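Local coordinates for divalent-cation tolerance protein CutA (PDB 1VHF) that is probably involved in resistance toward heavy metals and is thought to bind copper ions, as a homotrimeric member of the CutA family, at residues F32-I37 with K51-I56; T9-E14 with H75-P80. All coordinates share one frame; numbering follows the deposited sequence.

Contact 1: F32-I37 with K51-I56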
loop_
_atom_site.group_PDB
_atom_site.type_symbol
_atom_site.label_atom_id
_atom_site.label_comp_id
_atom_site.label_asym_id
_atom_site.label_seq_id
_atom_site.Cartn_x
_atom_site.Cartn_y
_atom_site.Cartn_z
ATOM N N PHE A 32 6.348 0.041 -5.046
ATOM C CA PHE A 32 5.359 -0.838 -4.444
ATOM C C PHE A 32 5.717 -2.268 -4.843
ATOM O O PHE A 32 6.356 -2.511 -5.872
ATOM C CB PHE A 32 3.918 -0.523 -4.896
ATOM C CG PHE A 32 3.621 -0.812 -6.331
ATOM C CD1 PHE A 32 3.268 -2.082 -6.762
ATOM C CD2 PHE A 32 3.671 0.216 -7.292
ATOM C CE1 PHE A 32 3.009 -2.360 -8.095
ATOM C CE2 PHE A 32 3.400 -0.060 -8.606
ATOM C CZ PHE A 32 3.082 -1.339 -9.052
ATOM N N ASN A 33 5.265 -3.207 -4.008
ATOM C CA ASN A 33 5.375 -4.649 -4.274
ATOM C C ASN A 33 3.957 -5.228 -4.117
ATOM O O ASN A 33 3.379 -5.045 -3.038
ATOM C CB ASN A 33 6.326 -5.358 -3.321
ATOM C CG ASN A 33 7.785 -5.064 -3.510
ATOM O OD1 ASN A 33 8.594 -5.512 -2.683
ATOM N ND2 ASN A 33 8.230 -4.370 -4.545
ATOM N N ALA A 34 3.394 -5.864 -5.139
ATOM C CA ALA A 34 2.020 -6.378 -5.014
ATOM C C ALA A 34 2.010 -7.876 -5.301
ATOM O O ALA A 34 2.847 -8.404 -6.045
ATOM C CB ALA A 34 1.110 -5.644 -6.003
ATOM N N PHE A 35 1.060 -8.594 -4.693
ATOM C CA PHE A 35 0.995 -10.043 -4.871
ATOM C C PHE A 35 -0.424 -10.563 -4.600
ATOM O O PHE A 35 -1.225 -9.926 -3.907
ATOM C CB PHE A 35 1.958 -10.813 -3.938
ATOM C CG PHE A 35 1.894 -10.421 -2.488
ATOM C CD1 PHE A 35 2.491 -9.251 -2.027
ATOM C CD2 PHE A 35 1.245 -11.250 -1.560
ATOM C CE1 PHE A 35 2.422 -8.862 -0.712
ATOM C CE2 PHE A 35 1.259 -10.925 -0.209
ATOM C CZ PHE A 35 1.807 -9.725 0.217
ATOM N N GLU A 36 -0.766 -11.659 -5.257
ATOM C CA GLU A 36 -2.114 -12.217 -5.134
ATOM C C GLU A 36 -2.298 -12.902 -3.789
ATOM O O GLU A 36 -1.395 -13.605 -3.283
ATOM C CB GLU A 36 -2.387 -13.206 -6.294
ATOM C CG GLU A 36 -3.879 -13.469 -6.446
ATOM C CD GLU A 36 -4.165 -14.473 -7.566
ATOM O OE1 GLU A 36 -3.222 -14.842 -8.302
ATOM O OE2 GLU A 36 -5.354 -14.853 -7.634
ATOM N N ILE A 37 -3.500 -12.732 -3.239
ATOM C CA ILE A 37 -3.865 -13.335 -1.973
ATOM C C ILE A 37 -5.255 -13.946 -2.004
ATOM O O ILE A 37 -6.094 -13.634 -2.862
ATOM C CB ILE A 37 -3.837 -12.316 -0.803
ATOM C CG1 ILE A 37 -4.755 -11.135 -1.077
ATOM C CG2 ILE A 37 -2.404 -11.823 -0.566
ATOM C CD1 ILE A 37 -5.035 -10.336 0.189
ATOM N N LYS A 51 -10.751 -13.454 -3.318
ATOM C CA LYS A 51 -9.450 -13.429 -4.036
ATOM C C LYS A 51 -9.168 -11.941 -4.220
ATOM O O LYS A 51 -10.031 -11.185 -4.681
ATOM C CB LYS A 51 -9.567 -14.091 -5.401
ATOM C CG LYS A 51 -9.649 -15.613 -5.390
ATOM C CD LYS A 51 -9.746 -16.074 -6.847
ATOM C CE LYS A 51 -9.882 -17.556 -7.026
ATOM N NZ LYS A 51 -11.051 -18.152 -6.328
ATOM N N GLU A 52 -8.013 -11.509 -3.760
ATOM C CA GLU A 52 -7.621 -10.091 -3.832
ATOM C C GLU A 52 -6.138 -9.979 -4.146
ATOM O O GLU A 52 -5.452 -10.962 -4.397
ATOM C CB GLU A 52 -7.856 -9.424 -2.463
ATOM C CG GLU A 52 -9.315 -9.296 -2.025
ATOM C CD GLU A 52 -9.350 -8.641 -0.654
ATOM O OE1 GLU A 52 -9.169 -9.289 0.384
ATOM O OE2 GLU A 52 -9.295 -7.381 -0.653
ATOM N N TRP A 53 -5.691 -8.713 -4.313
ATOM C CA TRP A 53 -4.264 -8.430 -4.467
ATOM C C TRP A 53 -3.843 -7.548 -3.294
ATOM O O TRP A 53 -4.517 -6.569 -2.988
ATOM C CB TRP A 53 -3.902 -7.714 -5.788
ATOM C CG TRP A 53 -3.725 -8.750 -6.883
ATOM C CD1 TRP A 53 -4.692 -9.543 -7.426
ATOM C CD2 TRP A 53 -2.514 -9.131 -7.511
ATOM N NE1 TRP A 53 -4.154 -10.400 -8.348
ATOM C CE2 TRP A 53 -2.806 -10.148 -8.444
ATOM C CE3 TRP A 53 -1.197 -8.665 -7.402
ATOM C CZ2 TRP A 53 -1.817 -10.759 -9.219
ATOM C CZ3 TRP A 53 -0.215 -9.245 -8.179
ATOM C CH2 TRP A 53 -0.544 -10.285 -9.085
ATOM N N ALA A 54 -2.755 -7.914 -2.648
ATOM C CA ALA A 54 -2.215 -7.117 -1.566
ATOM C C ALA A 54 -1.070 -6.279 -2.167
ATOM O O ALA A 54 -0.490 -6.697 -3.180
ATOM C CB ALA A 54 -1.635 -8.035 -0.505
ATOM N N ALA A 55 -0.776 -5.183 -1.492
ATOM C CA ALA A 55 0.378 -4.408 -1.913
ATOM C C ALA A 55 0.984 -3.737 -0.695
ATOM O O ALA A 55 0.340 -3.379 0.279
ATOM C CB ALA A 55 -0.021 -3.337 -2.919
ATOM N N ILE A 56 2.310 -3.615 -0.802
ATOM C CA ILE A 56 3.107 -2.897 0.193
ATOM C C ILE A 56 3.667 -1.674 -0.569
ATOM O O ILE A 56 4.293 -1.834 -1.623
ATOM C CB ILE A 56 4.209 -3.632 0.908
ATOM C CG1 ILE A 56 5.215 -4.373 0.061
ATOM C CG2 ILE A 56 3.591 -4.591 1.973
ATOM C CD1 ILE A 56 6.581 -4.548 0.724
#

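Contact 2: T9-E14 with H75-P80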
loop_
_atom_site.group_PDB
_atom_site.type_symbol
_atom_site.label_atom_id
_atom_site.label_comp_id
_atom_site.label_asym_id
_atom_site.label_seq_id
_atom_site.Cartn_x
_atom_site.Cartn_y
_atom_site.Cartn_z
ATOM N N THR A 9 -5.145 -3.886 0.568
ATOM C CA THR A 9 -5.612 -4.929 -0.336
ATOM C C THR A 9 -6.604 -4.307 -1.320
ATOM O O THR A 9 -7.211 -3.248 -1.076
ATOM C CB THR A 9 -6.209 -6.162 0.286
ATOM O OG1 THR A 9 -7.495 -5.867 0.865
ATOM C CG2 THR A 9 -5.274 -6.757 1.324
ATOM N N PHE A 10 -6.674 -4.948 -2.494
ATOM C CA PHE A 10 -7.456 -4.483 -3.641
ATOM C C PHE A 10 -8.213 -5.612 -4.292
ATOM O O PHE A 10 -7.852 -6.779 -4.158
ATOM C CB PHE A 10 -6.444 -3.917 -4.703
ATOM C CG PHE A 10 -5.645 -2.781 -4.101
ATOM C CD1 PHE A 10 -4.398 -3.058 -3.531
ATOM C CD2 PHE A 10 -6.109 -1.480 -4.115
ATOM C CE1 PHE A 10 -3.675 -2.054 -2.911
ATOM C CE2 PHE A 10 -5.364 -0.474 -3.503
ATOM C CZ PHE A 10 -4.132 -0.752 -2.918
ATOM N N PRO A 11 -9.298 -5.301 -4.999
ATOM C CA PRO A 11 -10.103 -6.356 -5.590
ATOM C C PRO A 11 -9.483 -7.102 -6.723
ATOM O O PRO A 11 -9.973 -8.223 -7.010
ATOM C CB PRO A 11 -11.353 -5.612 -6.088
ATOM C CG PRO A 11 -10.900 -4.209 -6.285
ATOM C CD PRO A 11 -9.866 -3.967 -5.205
ATOM N N ASN A 12 -8.510 -6.558 -7.420
ATOM C CA ASN A 12 -7.893 -7.218 -8.547
ATOM C C ASN A 12 -6.506 -6.687 -8.823
ATOM O O ASN A 12 -6.102 -5.691 -8.195
ATOM C CB ASN A 12 -8.828 -7.161 -9.756
ATOM C CG ASN A 12 -9.227 -5.724 -10.081
ATOM O OD1 ASN A 12 -8.352 -4.893 -10.342
ATOM N ND2 ASN A 12 -10.505 -5.419 -10.025
ATOM N N GLU A 13 -5.777 -7.312 -9.727
ATOM C CA GLU A 13 -4.411 -6.935 -10.041
ATOM C C GLU A 13 -4.365 -5.569 -10.710
ATOM O O GLU A 13 -3.547 -4.720 -10.347
ATOM C CB GLU A 13 -3.710 -7.982 -10.926
ATOM C CG GLU A 13 -2.219 -7.733 -11.138
ATOM C CD GLU A 13 -1.506 -8.680 -12.079
ATOM O OE1 GLU A 13 -2.128 -9.675 -12.483
ATOM O OE2 GLU A 13 -0.307 -8.463 -12.395
ATOM N N GLU A 14 -5.311 -5.338 -11.613
ATOM C CA GLU A 14 -5.313 -4.064 -12.349
ATOM C C GLU A 14 -5.486 -2.879 -11.416
ATOM O O GLU A 14 -4.757 -1.893 -11.567
ATOM C CB GLU A 14 -6.476 -4.126 -13.364
ATOM C CG GLU A 14 -6.202 -5.106 -14.497
ATOM C CD GLU A 14 -6.239 -6.578 -14.180
ATOM O OE1 GLU A 14 -6.872 -7.055 -13.216
ATOM O OE2 GLU A 14 -5.580 -7.340 -14.959
ATOM N N HIS A 75 -9.156 4.455 -3.378
ATOM C CA HIS A 75 -9.507 3.034 -3.162
ATOM C C HIS A 75 -10.865 2.646 -3.637
ATOM O O HIS A 75 -11.841 3.361 -3.338
ATOM C CB HIS A 75 -9.391 2.783 -1.614
ATOM C CG HIS A 75 -8.836 1.404 -1.387
ATOM N ND1 HIS A 75 -9.584 0.284 -1.644
ATOM C CD2 HIS A 75 -7.618 0.974 -0.959
ATOM C CE1 HIS A 75 -8.861 -0.797 -1.374
ATOM N NE2 HIS A 75 -7.644 -0.399 -0.967
ATOM N N PRO A 76 -11.033 1.478 -4.245
ATOM C CA PRO A 76 -12.367 1.044 -4.643
ATOM C C PRO A 76 -13.199 0.653 -3.439
ATOM O O PRO A 76 -14.454 0.571 -3.521
ATOM C CB PRO A 76 -12.138 -0.152 -5.542
ATOM C CG PRO A 76 -10.763 -0.646 -5.219
ATOM C CD PRO A 76 -9.984 0.545 -4.685
ATOM N N TYR A 77 -12.603 0.254 -2.322
ATOM C CA TYR A 77 -13.308 -0.139 -1.108
ATOM C C TYR A 77 -13.658 1.051 -0.219
ATOM O O TYR A 77 -12.879 2.020 -0.036
ATOM C CB TYR A 77 -12.534 -1.143 -0.236
ATOM C CG TYR A 77 -12.140 -2.449 -0.876
ATOM C CD1 TYR A 77 -12.747 -3.023 -1.968
ATOM C CD2 TYR A 77 -11.093 -3.138 -0.269
ATOM C CE1 TYR A 77 -12.353 -4.247 -2.484
ATOM C CE2 TYR A 77 -10.671 -4.353 -0.768
ATOM C CZ TYR A 77 -11.278 -4.886 -1.869
ATOM O OH TYR A 77 -10.862 -6.107 -2.363
ATOM N N GLU A 78 -14.854 0.976 0.378
ATOM C CA GLU A 78 -15.304 2.059 1.238
ATOM C C GLU A 78 -14.531 2.201 2.522
ATOM O O GLU A 78 -14.140 3.287 2.958
ATOM C CB GLU A 78 -16.807 1.819 1.533
ATOM C CG GLU A 78 -17.353 2.927 2.419
ATOM C CD GLU A 78 -18.822 2.731 2.771
ATOM O OE1 GLU A 78 -19.460 1.849 2.182
ATOM O OE2 GLU A 78 -19.291 3.483 3.646
ATOM N N THR A 79 -14.142 1.042 3.090
ATOM C CA THR A 79 -13.383 1.005 4.348
ATOM C C THR A 79 -12.226 0.027 4.103
ATOM O O THR A 79 -12.219 -1.127 4.550
ATOM C CB THR A 79 -14.234 0.486 5.515
ATOM O OG1 THR A 79 -15.408 1.369 5.540
ATOM C CG2 THR A 79 -13.526 0.569 6.831
ATOM N N PRO A 80 -11.212 0.513 3.404
ATOM C CA PRO A 80 -10.105 -0.360 3.065
ATOM C C PRO A 80 -9.180 -0.650 4.225
ATOM O O PRO A 80 -9.101 0.111 5.181
ATOM C CB PRO A 80 -9.340 0.488 2.008
ATOM C CG PRO A 80 -9.564 1.886 2.483
ATOM C CD PRO A 80 -11.051 1.887 2.846
#

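Contact 1: F32-I37 with K51-I56
The indole of Trp53 lies flat against the backbone of the facing strand, one ring face covered by Phe35 C and Glu36 N. Glu36 CA sits over the five-membered ring of Trp53, close to the ring normal, in a CH-pi contact of 4.0 Å to the centroid. On the other side of the sheet the Phe35 ring turns one face to Ala54 CB, which stands 4.1 Å from the centroid in a second CH-pi contact. These groups belong to the long beta hairpin of strands 31-43 and 46-60, which is part of the ferredoxin-like antiparallel sheet of CutA proteins. The two segments run at 154° to each other. Asn33 with Ile56, Phe35 with Ala54 and Ile37 with Glu52 are hydrogen-bonded pairs, each closed by two N-H to O bonds; Ala34-Ala55 and Glu36-Trp53 are the non-hydrogen-bonded pairs between them, where the CA atoms lie nearer each other. Alternation of the pairs sends Ala34, Glu36, Trp53 and Ala55 to the face that meets helix 13-25, where Trp53 also touches Ala16. There Glu36 CG reaches Trp53 NE1 at 3.6 Å, and its carboxylate lies nearly parallel to the indole plane, 7° apart. The opposite face carries Asn33, Phe35, Ile37, Glu52, Ala54 and Ile56. Phe35 CG stands between its own N and carbonyl carbon (chi1 49°), which brings the ring back over the neighbouring strand. Ile37 CG2 packs beside it on Ala54 CB at 3.9 Å, while the carboxylate of buried Glu52 bonds through OE1 to Ser39 OG and also reaches Tyr77, outside the hairpin. At the far end Ile56 CG1 meets Asn33 CB at 3.7 Å, and Asn33 ND2 bonds back to Phe32 O at 3.0 Å.

Contact 2: T9-E14 with H75-P80
Thr9 and Phe10 close strand 3-10 before the chain turns through Pro11 and Asn12 into helix 13-25, and the 75-80 loop passes beside this turn without pairing to it: the CA atoms of Phe10 and Pro76 remain 7.5 Å apart. In the ferredoxin-like fold of CutA this is where the first beta-alpha junction meets the connection from helix 64-74 to strand 82-86. Asn12 is the N-cap of helix 13-25, its OD1 accepting from Lys15 N. Loop side chains meet both backbone and side chains of the turn. Thr9 O lies at the edge of the His75 imidazole, in its plane, 2.9 Å from NE2, but the N-H points well aside (116°), so the bond is weak; Ser8 OG is the stronger partner of NE2. At the other ring nitrogen, ND1 accepts Tyr77 N in the imidazole plane at 3.1 Å, fixing the ring's rotation. Phe10 and His75 have nearly parallel planes, 14° apart, yet are slid so far that the rings barely overlap. Pro80 CB lies over the centre of one imidazole face. The two prolines cross with Pro11 CD only 3.4 Å from Pro76 CG, tighter than usual van der Waals contact. Tyr77 passes Pro11 in the opposite direction: Tyr77 CE1 lies 3.7 Å from Pro11 CD, while Tyr77 OH, hydrogen-bonded to Glu52, sits 3.2 Å from Pro11 N without bonding to it.

Contacts 1 and 2 join through the middle of the sheet, their centres about 10 Å apart, since strands 46-60 and 3-10 are neighbours in it. Trp53 O receives Phe10 N at 2.7 Å, a probable backbone hydrogen bond. A side-chain tie is Glu52 of contact 1: its OE2 lies 2.6 Å from Tyr77 OH, a probable hydrogen bond, and also binds Thr9 OG1, so one carboxylate oxygen reaches both segments of contact 2. Trp53 CD1 packs 3.4 Å from Glu13 N, at the start of helix 13-25. The hairpin, the first strand-to-helix turn and the 75-80 loop thus meet around Glu52.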